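PDB 3R72: odorant binding protein ASP5 from Apis mellifera, which probably binds small hydrophobic odorant molecules in the antennae and carries them, and here holds n-butyl-benzenesulfonamide in its interior. Local coordinates for residues Gly61-Phe65 against Asp66-Lys70; Val81-Gly84 against Lys85-Ala89; Ile23-Thr26 against Glu27-Asp31. One frame throughout, in Å; residues are numbered along the deposited sequence. Where two conformers were deposited one is given.

Contact 1 (Gly61-Phe65 against Asp66-Lys70)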
loop_
_atom_site.group_PDB
_atom_site.type_symbol
_atom_site.label_atom_id
_atom_site.label_comp_id
_atom_site.label_asym_id
_atom_site.label_seq_id
_atom_site.Cartn_x
_atom_site.Cartn_y
_atom_site.Cartn_z
ATOM N N GLY A 61 7.291 9.650 9.635
ATOM C CA GLY A 61 7.832 8.457 10.236
ATOM C C GLY A 61 6.822 7.518 10.858
ATOM O O GLY A 61 7.210 6.519 11.453
ATOM N N ASN A 62 5.530 7.792 10.688
ATOM C CA ASN A 62 4.500 6.907 11.233
ATOM C C ASN A 62 3.344 6.702 10.269
ATOM O O ASN A 62 3.041 7.542 9.429
ATOM C CB ASN A 62 3.964 7.457 12.559
ATOM C CG ASN A 62 4.883 7.156 13.732
ATOM O OD1 ASN A 62 5.100 5.995 14.082
ATOM N ND2 ASN A 62 5.426 8.197 14.337
ATOM N N PHE A 63 2.669 5.579 10.442
ATOM C CA PHE A 63 1.422 5.340 9.736
ATOM C C PHE A 63 0.364 6.307 10.212
ATOM O O PHE A 63 0.357 6.693 11.380
ATOM C CB PHE A 63 0.966 3.896 9.973
ATOM C CG PHE A 63 1.936 2.898 9.451
ATOM C CD1 PHE A 63 1.982 2.601 8.101
ATOM C CD2 PHE A 63 2.890 2.351 10.273
ATOM C CE1 PHE A 63 2.924 1.744 7.591
ATOM C CE2 PHE A 63 3.843 1.485 9.760
ATOM C CZ PHE A 63 3.860 1.183 8.430
ATOM N N ASP A 64 -0.524 6.684 9.304
ATOM C CA ASP A 64 -1.705 7.440 9.660
ATOM C C ASP A 64 -2.882 6.500 9.455
ATOM O O ASP A 64 -3.407 6.374 8.347
ATOM C CB ASP A 64 -1.828 8.720 8.820
ATOM C CG ASP A 64 -2.999 9.565 9.245
ATOM O OD1 ASP A 64 -3.956 8.986 9.795
ATOM O OD2 ASP A 64 -2.990 10.793 9.021
ATOM N N PHE A 65 -3.256 5.799 10.517
ATOM C CA PHE A 65 -4.295 4.788 10.388
ATOM C C PHE A 65 -5.667 5.393 10.138
ATOM O O PHE A 65 -6.472 4.766 9.459
ATOM C CB PHE A 65 -4.309 3.800 11.559
ATOM C CG PHE A 65 -3.076 2.952 11.632
ATOM C CD1 PHE A 65 -2.790 2.023 10.644
ATOM C CD2 PHE A 65 -2.176 3.095 12.675
ATOM C CE1 PHE A 65 -1.620 1.271 10.710
ATOM C CE2 PHE A 65 -1.021 2.331 12.733
ATOM C CZ PHE A 65 -0.752 1.439 11.757
ATOM N N ASP A 66 -5.926 6.605 10.626
ATOM C CA ASP A 66 -7.192 7.259 10.275
ATOM C C ASP A 66 -7.275 7.462 8.751
ATOM O O ASP A 66 -8.325 7.238 8.153
ATOM C CB ASP A 66 -7.351 8.623 10.978
ATOM C CG ASP A 66 -7.616 8.526 12.478
ATOM O OD1 ASP A 66 -7.793 7.417 13.033
ATOM O OD2 ASP A 66 -7.654 9.607 13.099
ATOM N N MET A 67 -6.168 7.863 8.139
ATOM C CA MET A 67 -6.158 8.074 6.698
ATOM C C MET A 67 -6.166 6.763 5.916
ATOM O O MET A 67 -6.754 6.699 4.848
ATOM C CB MET A 67 -4.970 8.938 6.287
ATOM C CG MET A 67 -4.990 9.262 4.816
ATOM S SD MET A 67 -6.440 10.229 4.301
ATOM C CE MET A 67 -5.879 11.876 4.734
ATOM N N ILE A 68 -5.549 5.708 6.450
ATOM C CA ILE A 68 -5.650 4.388 5.827
ATOM C C ILE A 68 -7.124 3.975 5.747
ATOM O O ILE A 68 -7.586 3.523 4.693
ATOM C CB ILE A 68 -4.788 3.350 6.571
ATOM C CG1 ILE A 68 -3.313 3.647 6.291
ATOM C CG2 ILE A 68 -5.138 1.937 6.148
ATOM C CD1 ILE A 68 -2.318 2.913 7.151
ATOM N N VAL A 69 -7.865 4.148 6.839
ATOM C CA VAL A 69 -9.285 3.794 6.826
ATOM C C VAL A 69 -10.082 4.693 5.868
ATOM O O VAL A 69 -10.907 4.205 5.103
ATOM C CB VAL A 69 -9.874 3.774 8.261
ATOM C CG1 VAL A 69 -11.384 3.607 8.233
ATOM C CG2 VAL A 69 -9.207 2.654 9.074
ATOM N N LYS A 70 -9.818 5.991 5.873
ATOM C CA LYS A 70 -10.482 6.884 4.932
ATOM C C LYS A 70 -10.194 6.504 3.490
ATOM O O LYS A 70 -11.105 6.515 2.658
ATOM C CB LYS A 70 -10.079 8.335 5.181
ATOM C CG LYS A 70 -10.811 8.979 6.355
ATOM C CD LYS A 70 -10.756 10.514 6.308
ATOM C CE LYS A 70 -9.717 11.126 7.236
ATOM N NZ LYS A 70 -8.398 10.477 7.238
HETATM O O HOH W 1 -6.127 11.710 9.261
#
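D64, the N-cap of helix 65-75, meets M67 where the short strand 62-63 gives way to the helix. The cap itself is polar: OD1 of D64 accepts the backbone N-H of M67 at 3.0 Å, with an N-H...O angle of 159°. That donor stands above the carboxylate, 60° out of its plane. The first torsion of D64 (chi1 -176°) sets CG beside its own carbonyl carbon, which swings the carboxylate over the opening turn and against CB of M67. Its negative charge would probably be favoured by the N-H groups that point out of the helix start. The other carboxylate oxygen is tied through water: one molecule donates to D64 OD2 at 3.3 Å and accepts from K70 NZ, also at 3.3 Å. With an alanine in place of D64, M67 N would probably lose its side-chain acceptor and the water its link from the cap to K70.

Main-chain bonds continue the same turn. I68 N donates to D64 O at 2.9 Å, and V69 N to F65 O at 3.0 Å.

The apolar contacts centre on I68 CD1. F65 and I68 lie side by side, pointing the same way, with F65 CD1 and I68 CD1 3.6 Å apart. F63 CD1 reaches the same methyl more loosely, at 4.4 Å; its ring also meets Y107, while I68 belongs to the n-butyl-benzenesulfonamide pocket. The two phenylalanines join directly as well: CB of F63 sits 3.5 Å above one face of the F65 ring, offset toward its rim.

Contact 2 (Val81-Gly84 against Lys85-Ala89)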
loop_
_atom_site.group_PDB
_atom_site.type_symbol
_atom_site.label_atom_id
_atom_site.label_comp_id
_atom_site.label_asym_id
_atom_site.label_seq_id
_atom_site.Cartn_x
_atom_site.Cartn_y
_atom_site.Cartn_z
ATOM N N VAL A 81 -15.415 -3.235 1.870
ATOM C CA VAL A 81 -14.971 -2.234 2.856
ATOM C C VAL A 81 -14.809 -2.801 4.274
ATOM O O VAL A 81 -13.809 -2.537 4.944
ATOM C CB VAL A 81 -15.922 -1.005 2.855
ATOM C CG1 VAL A 81 -15.707 -0.097 4.058
ATOM C CG2 VAL A 81 -15.739 -0.233 1.554
ATOM N N VAL A 82 -15.776 -3.585 4.743
ATOM C CA VAL A 82 -15.684 -4.142 6.088
ATOM C C VAL A 82 -14.507 -5.104 6.183
ATOM O O VAL A 82 -13.731 -5.064 7.148
ATOM C CB VAL A 82 -17.006 -4.778 6.546
ATOM C CG1 VAL A 82 -16.808 -5.563 7.842
ATOM C CG2 VAL A 82 -18.029 -3.681 6.723
ATOM N N ILE A 83 -14.351 -5.958 5.187
ATOM C CA ILE A 83 -13.221 -6.867 5.125
ATOM C C ILE A 83 -11.911 -6.065 5.146
ATOM O O ILE A 83 -10.966 -6.433 5.848
ATOM C CB ILE A 83 -13.283 -7.787 3.868
ATOM C CG1 ILE A 83 -14.468 -8.762 3.940
ATOM C CG2 ILE A 83 -11.973 -8.532 3.664
ATOM C CD1 ILE A 83 -14.873 -9.202 5.333
ATOM N N GLY A 84 -11.853 -4.966 4.401
ATOM C CA GLY A 84 -10.668 -4.119 4.430
ATOM C C GLY A 84 -10.405 -3.511 5.801
ATOM O O GLY A 84 -9.255 -3.445 6.250
ATOM N N LYS A 85 -11.458 -3.047 6.472
ATOM C CA LYS A 85 -11.307 -2.520 7.831
ATOM C C LYS A 85 -10.761 -3.587 8.774
ATOM O O LYS A 85 -9.976 -3.284 9.663
ATOM C CB LYS A 85 -12.624 -1.953 8.366
ATOM C CG LYS A 85 -13.024 -0.642 7.749
ATOM C CD LYS A 85 -14.349 -0.121 8.285
ATOM C CE LYS A 85 -14.617 1.277 7.746
ATOM N NZ LYS A 85 -15.964 1.794 8.097
ATOM N N GLU A 86 -11.183 -4.839 8.599
ATOM C CA GLU A 86 -10.693 -5.931 9.427
ATOM C C GLU A 86 -9.224 -6.223 9.163
ATOM O O GLU A 86 -8.497 -6.565 10.094
ATOM C CB GLU A 86 -11.562 -7.170 9.242
ATOM C CG GLU A 86 -12.948 -6.978 9.803
ATOM C CD GLU A 86 -13.814 -8.195 9.648
ATOM O OE1 GLU A 86 -14.162 -8.766 10.670
ATOM O OE2 GLU A 86 -14.185 -8.564 8.521
ATOM N N ILE A 87 -8.776 -6.057 7.926
ATOM C CA ILE A 87 -7.351 -6.210 7.629
ATOM C C ILE A 87 -6.535 -5.111 8.304
ATOM O O ILE A 87 -5.518 -5.388 8.941
ATOM C CB ILE A 87 -7.086 -6.241 6.113
ATOM C CG1 ILE A 87 -7.697 -7.496 5.483
ATOM C CG2 ILE A 87 -5.576 -6.175 5.833
ATOM C CD1 ILE A 87 -7.626 -7.528 3.957
ATOM N N VAL A 88 -6.989 -3.869 8.203
ATOM C CA VAL A 88 -6.310 -2.765 8.889
ATOM C C VAL A 88 -6.304 -2.993 10.400
ATOM O O VAL A 88 -5.295 -2.766 11.081
ATOM C CB VAL A 88 -6.957 -1.410 8.553
ATOM C CG1 VAL A 88 -6.285 -0.290 9.347
ATOM C CG2 VAL A 88 -6.846 -1.148 7.037
ATOM N N ALA A 89 -7.426 -3.479 10.925
ATOM C CA ALA A 89 -7.517 -3.719 12.360
ATOM C C ALA A 89 -6.462 -4.714 12.850
ATOM O O ALA A 89 -5.916 -4.554 13.941
ATOM C CB ALA A 89 -8.893 -4.226 12.719
#
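I83 and E86 cross near the start of helix 81-91, where I83 CD1 comes to 3.3 Å from E86 OE2. The isoleucine reaches there with its second torsion well off a staggered value (chi2 -31°), which may reflect some strain. The first torsion of E86 (chi1 -68°) sets CG beside its own backbone N and 3.4 Å from V82 O; from there the extended chain carries OE2 to 4.0 Å from V82 CG1.

K85 follows a comparable course one residue earlier. Its CG sits beside its own backbone N (chi1 -73°), close to V81 O at 3.5 Å, and from there the extended chain runs alongside V81, pointing the same way, until CE meets V81 CG1 at 4.1 Å. The ammonium group goes on to a salt bridge with E73. I87 takes the same first torsion, which brings its CG1 to 3.5 Å from I83 O, and V88 CG2, in the equivalent position, lies 3.4 Å from G84 O.

Beneath these side chains the backbone is regular alpha-helix: K85, E86, I87 and V88 donate in turn to the carbonyls of V81, V82, I83 and G84, the first bond measuring 2.8 Å from K85 N to V81 O. The helix packs by V81 and V88 against L72 of helix 65-75, and by I87 and V88 against H111 of helix 100-114.

Contact 3 (Ile23-Thr26 against Glu27-Asp31)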
loop_
_atom_site.group_PDB
_atom_site.type_symbol
_atom_site.label_atom_id
_atom_site.label_comp_id
_atom_site.label_asym_id
_atom_site.label_seq_id
_atom_site.Cartn_x
_atom_site.Cartn_y
_atom_site.Cartn_z
ATOM N N ILE A 23 12.259 6.524 -7.592
ATOM C CA ILE A 23 12.992 5.440 -6.932
ATOM C C ILE A 23 13.887 4.609 -7.887
ATOM O O ILE A 23 14.801 3.917 -7.427
ATOM C CB ILE A 23 12.003 4.545 -6.148
ATOM C CG1 ILE A 23 11.241 5.366 -5.097
ATOM C CG2 ILE A 23 12.725 3.381 -5.467
ATOM C CD1 ILE A 23 12.129 6.099 -4.113
ATOM N N ALA A 24 13.645 4.672 -9.189
ATOM C CA ALA A 24 14.504 4.030 -10.193
ATOM C C ALA A 24 14.530 2.494 -10.100
ATOM O O ALA A 24 15.576 1.847 -10.225
ATOM C CB ALA A 24 15.929 4.636 -10.173
ATOM N N ILE A 25 13.344 1.926 -9.922
ATOM C CA ILE A 25 13.133 0.491 -10.008
ATOM C C ILE A 25 12.197 0.203 -11.155
ATOM O O ILE A 25 11.679 1.121 -11.793
ATOM C CB ILE A 25 12.586 -0.122 -8.699
ATOM C CG1 ILE A 25 11.268 0.529 -8.279
ATOM C CG2 ILE A 25 13.626 -0.000 -7.606
ATOM C CD1 ILE A 25 10.545 -0.200 -7.159
ATOM N N THR A 26 11.974 -1.067 -11.426
ATOM C CA THR A 26 11.168 -1.465 -12.555
ATOM C C THR A 26 9.722 -1.734 -12.160
ATOM O O THR A 26 9.401 -2.101 -11.022
ATOM C CB THR A 26 11.732 -2.742 -13.194
ATOM O OG1 THR A 26 11.639 -3.790 -12.234
ATOM C CG2 THR A 26 13.196 -2.560 -13.640
ATOM N N GLU A 27 8.861 -1.627 -13.153
ATOM C CA GLU A 27 7.484 -1.995 -12.977
ATOM C C GLU A 27 7.345 -3.478 -12.611
ATOM O O GLU A 27 6.486 -3.846 -11.803
ATOM C CB GLU A 27 6.683 -1.645 -14.224
ATOM C CG GLU A 27 5.215 -1.859 -14.033
ATOM C CD GLU A 27 4.368 -0.954 -14.896
ATOM O OE1 GLU A 27 4.804 -0.587 -16.014
ATOM O OE2 GLU A 27 3.252 -0.638 -14.461
ATOM N N GLU A 28 8.202 -4.321 -13.180
ATOM C CA GLU A 28 8.183 -5.732 -12.852
ATOM C C GLU A 28 8.326 -5.945 -11.338
ATOM O O GLU A 28 7.609 -6.746 -10.737
ATOM C CB GLU A 28 9.313 -6.472 -13.590
ATOM C CG GLU A 28 9.360 -7.947 -13.224
ATOM C CD GLU A 28 10.589 -8.685 -13.702
ATOM O OE1 GLU A 28 11.387 -8.157 -14.498
ATOM O OE2 GLU A 28 10.745 -9.839 -13.243
ATOM N N LEU A 29 9.266 -5.246 -10.721
ATOM C CA LEU A 29 9.543 -5.438 -9.314
ATOM C C LEU A 29 8.319 -5.023 -8.470
ATOM O O LEU A 29 7.936 -5.701 -7.516
ATOM C CB LEU A 29 10.806 -4.644 -8.970
ATOM C CG LEU A 29 11.352 -4.848 -7.564
ATOM C CD1 LEU A 29 11.734 -6.300 -7.311
ATOM C CD2 LEU A 29 12.539 -3.934 -7.348
ATOM N N VAL A 30 7.659 -3.941 -8.865
ATOM C CA VAL A 30 6.449 -3.513 -8.173
ATOM C C VAL A 30 5.311 -4.520 -8.382
ATOM O O VAL A 30 4.630 -4.887 -7.434
ATOM C CB VAL A 30 6.029 -2.110 -8.623
ATOM C CG1 VAL A 30 4.683 -1.740 -8.027
ATOM C CG2 VAL A 30 7.113 -1.099 -8.249
ATOM N N ASP A 31 5.113 -4.959 -9.628
ATOM C CA ASP A 31 4.077 -5.946 -9.934
ATOM C C ASP A 31 4.282 -7.282 -9.224
ATOM O O ASP A 31 3.324 -8.019 -8.974
ATOM C CB ASP A 31 4.016 -6.225 -11.438
ATOM C CG ASP A 31 3.322 -5.150 -12.213
ATOM O OD1 ASP A 31 2.412 -4.494 -11.665
ATOM O OD2 ASP A 31 3.677 -5.007 -13.404
#
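T26 O takes two N-H groups from the first turn of helix 27-32, with T26 as the N-cap: V30 N at 3.3 Å and L29 N at 3.2 Å. Both bonds are weak, the second strongly bent (122°). L29 N is shared, for it also donates to T26 OG1, again at 3.2 Å but much straighter at 154°, and this is the capping bond. A first torsion of 64° places OG1 between the backbone N and the carbonyl carbon of T26, over the turn it caps, and there it also touches L29 CB at 3.5 Å. The two side chains cross at about a right angle.

The cap follows A24, the first residue to leave helical geometry after helix 5-23, with positive phi. E27 and D31 both form salt bridges with R16 of helix 5-23.

Apolar packing fills in the corner. I25 points toward the turn and crosses both L29 and V30 at about right angles; it also touches Y47 of helix 42-54 and L20 of helix 5-23. L29 CD2 lies 4.0 Å from I25 CB, while the far methyl, I25 CD1, rests 3.7 Å from V30 CG2.

Overall arrangement
Contacts 1 and 2 are neighbours, their centres 13 Å apart, because the successive helices 65-75 and 81-91 pack together. The seam is apolar: I68 CG2 meets V88 CG2 at 3.6 Å, and V69 CG1 lies 4.0 Å from K85 CE. I68 lines the pocket, its side chain about 4 Å from a bound n-butyl-benzenesulfonamide, and the side chain of V88 lies a little behind at about 5 Å. Contact 3 lies across the centre of the chain, its centre 24 Å from that of contact 1 and 27 Å from that of contact 2. The nearest atoms are about 15 Å and 17 Å apart, respectively. The side chain of V30, its buried residue, stays about 11 Å from a bound n-butyl-benzenesulfonamide.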